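Enolase (alpha proteobacterium BAL199, PDB 3UGV) is an enolase-superfamily enzyme of the mandelate racemase/muconate lactonizing type that binds magnesium and probably acts on a carboxylate substrate through an enolate intermediate. Local coordinates at residues R283-A288 and D295-D300. Numbering follows the deposited sequence.
Sequences REMHQA and DLVMPD
Asp300 OD2, one residue beyond the Pro299 ring that Met285 touches, is hydrogen-bonded to His327 ND1 and has a weak, long ion pair with Arg303, while OD1 of the same carboxylate is hydrogen-bonded to Met302 N, so Asp300 also serves as N-cap of helix 301-304, a role suited to its short side chain. The contact itself is apolar and depends on one methyl group. Met285 leaves its helix with CG anti to the backbone N (chi1 -179°), continues extended through chi2, then turns at the thioether (chi3 -76°). This reach carries CE over to the strand, although the CA atoms of Met285 and Val297 are 8.2 Å apart. CE meets Pro299 CG at 3.4 Å, tighter than ordinary van der Waals contact, at the projecting corner of the pyrrolidine ring. The same methyl lies 3.7 Å from CG2 of Val297, whose side chain crosses that of Met285 at about a right angle. Methionine suits this place because it is long, flexible and apolar; valine gives a strand a compact branched surface, and proline presents a rigid hydrocarbon edge where the strand has ended. Phe279 and Ala313 also pack on Met285, and Trp310 of helix 306-320 on Pro299, so Val297 and Pro299 turn to this buried helical layer while Met298 turns to the other side, where it touches the magnesium ligand Glu251. Such packing is characteristic of the beta-alpha-beta unit formed by strand 273-275, helix 282-290 and strand 296-297 in the enolase-type barrel domain, where the Asp300–His327 pair is consistent with the His-Asp dyad of mandelate racemase relatives.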
loop_
_atom_site.group_PDB
_atom_site.type_symbol
_atom_site.label_atom_id
_atom_site.label_comp_id
_atom_site.label_asym_id
_atom_site.label_seq_id
_atom_site.Cartn_x
_atom_site.Cartn_y
_atom_site.Cartn_z
ATOM N N ARG F 283 -14.837 15.554 -7.644
ATOM C CA ARG F 283 -14.297 14.208 -7.741
ATOM C C ARG F 283 -12.830 14.292 -8.185
ATOM O O ARG F 283 -11.981 13.527 -7.721
ATOM C CB ARG F 283 -15.137 13.309 -8.657
ATOM C CG ARG F 283 -14.450 11.984 -9.035
ATOM C CD ARG F 283 -15.450 10.997 -9.577
ATOM N NE ARG F 283 -16.406 10.617 -8.540
ATOM C CZ ARG F 283 -17.667 10.259 -8.768
ATOM N NH1 ARG F 283 -18.136 10.231 -10.005
ATOM N NH2 ARG F 283 -18.461 9.938 -7.760
ATOM N N GLU F 284 -12.519 15.247 -9.050
ATOM C CA GLU F 284 -11.142 15.414 -9.510
ATOM C C GLU F 284 -10.211 15.822 -8.364
ATOM O O GLU F 284 -9.108 15.293 -8.243
ATOM C CB GLU F 284 -11.086 16.424 -10.635
ATOM C CG GLU F 284 -10.017 16.162 -11.658
ATOM C CD GLU F 284 -10.321 16.875 -12.971
ATOM O OE1 GLU F 284 -9.669 17.909 -13.264
ATOM O OE2 GLU F 284 -11.227 16.399 -13.700
ATOM N N MET F 285 -10.668 16.740 -7.517
ATOM C CA MET F 285 -9.936 17.122 -6.310
ATOM C C MET F 285 -9.688 15.898 -5.407
ATOM O O MET F 285 -8.586 15.679 -4.888
ATOM C CB MET F 285 -10.710 18.189 -5.515
ATOM C CG MET F 285 -9.961 18.638 -4.241
ATOM S SD MET F 285 -10.866 19.823 -3.230
ATOM C CE MET F 285 -10.648 21.300 -4.200
ATOM N N HIS F 286 -10.729 15.103 -5.228
ATOM C CA HIS F 286 -10.665 13.923 -4.373
ATOM C C HIS F 286 -9.599 12.938 -4.899
ATOM O O HIS F 286 -8.831 12.357 -4.124
ATOM C CB HIS F 286 -12.080 13.307 -4.277
ATOM C CG HIS F 286 -12.104 11.826 -4.057
ATOM N ND1 HIS F 286 -11.830 11.247 -2.835
ATOM C CD2 HIS F 286 -12.405 10.807 -4.899
ATOM C CE1 HIS F 286 -11.948 9.935 -2.938
ATOM N NE2 HIS F 286 -12.292 9.641 -4.181
ATOM N N GLN F 287 -9.525 12.788 -6.220
ATOM C CA GLN F 287 -8.530 11.906 -6.833
ATOM C C GLN F 287 -7.106 12.435 -6.665
ATOM O O GLN F 287 -6.183 11.671 -6.401
ATOM C CB GLN F 287 -8.853 11.698 -8.308
ATOM C CG GLN F 287 -10.180 10.953 -8.539
ATOM C CD GLN F 287 -10.522 10.841 -10.014
ATOM O OE1 GLN F 287 -9.935 11.543 -10.857
ATOM N NE2 GLN F 287 -11.458 9.945 -10.342
ATOM N N ALA F 288 -6.946 13.751 -6.800
ATOM C CA ALA F 288 -5.668 14.392 -6.580
ATOM C C ALA F 288 -5.171 14.176 -5.158
ATOM O O ALA F 288 -3.978 13.956 -4.948
ATOM C CB ALA F 288 -5.759 15.870 -6.880
ATOM N N ASP F 295 -0.186 19.853 -1.297
ATOM C CA ASP F 295 -0.407 20.267 0.086
ATOM C C ASP F 295 -1.570 21.267 0.203
ATOM O O ASP F 295 -2.214 21.377 1.247
ATOM C CB ASP F 295 0.865 20.919 0.634
ATOM C CG ASP F 295 2.094 20.071 0.414
ATOM O OD1 ASP F 295 2.908 20.430 -0.464
ATOM O OD2 ASP F 295 2.244 19.037 1.110
ATOM N N LEU F 296 -1.816 22.019 -0.862
ATOM C CA LEU F 296 -2.846 23.059 -0.839
ATOM C C LEU F 296 -3.641 22.981 -2.147
ATOM O O LEU F 296 -3.112 22.534 -3.161
ATOM C CB LEU F 296 -2.202 24.446 -0.699
ATOM C CG LEU F 296 -1.112 24.730 0.346
ATOM C CD1 LEU F 296 -0.504 26.103 0.093
ATOM C CD2 LEU F 296 -1.626 24.653 1.776
ATOM N N VAL F 297 -4.904 23.394 -2.143
ATOM C CA VAL F 297 -5.684 23.433 -3.390
ATOM C C VAL F 297 -6.293 24.826 -3.636
ATOM O O VAL F 297 -6.569 25.555 -2.696
ATOM C CB VAL F 297 -6.817 22.364 -3.372
ATOM C CG1 VAL F 297 -6.236 20.977 -3.152
ATOM C CG2 VAL F 297 -7.819 22.663 -2.269
ATOM N N MET F 298 -6.519 25.190 -4.892
ATOM C CA MET F 298 -7.227 26.438 -5.196
ATOM C C MET F 298 -8.115 26.299 -6.431
ATOM O O MET F 298 -7.691 26.616 -7.542
ATOM C CB MET F 298 -6.246 27.618 -5.383
ATOM C CG MET F 298 -5.082 27.299 -6.328
ATOM S SD MET F 298 -3.929 28.688 -6.572
ATOM C CE MET F 298 -4.812 29.640 -7.795
ATOM N N PRO F 299 -9.362 25.839 -6.244
ATOM C CA PRO F 299 -10.255 25.647 -7.396
ATOM C C PRO F 299 -10.650 26.959 -8.079
ATOM O O PRO F 299 -10.776 28.004 -7.440
ATOM C CB PRO F 299 -11.488 24.982 -6.778
ATOM C CG PRO F 299 -10.991 24.382 -5.522
ATOM C CD PRO F 299 -9.964 25.339 -5.004
ATOM N N ASP F 300 -10.819 26.878 -9.390
ATOM C CA ASP F 300 -11.288 27.968 -10.219
ATOM C C ASP F 300 -12.785 27.751 -10.443
ATOM O O ASP F 300 -13.200 26.625 -10.723
ATOM C CB ASP F 300 -10.538 27.911 -11.551
ATOM C CG ASP F 300 -11.068 28.899 -12.562
ATOM O OD1 ASP F 300 -12.136 28.627 -13.144
ATOM O OD2 ASP F 300 -10.417 29.944 -12.783
#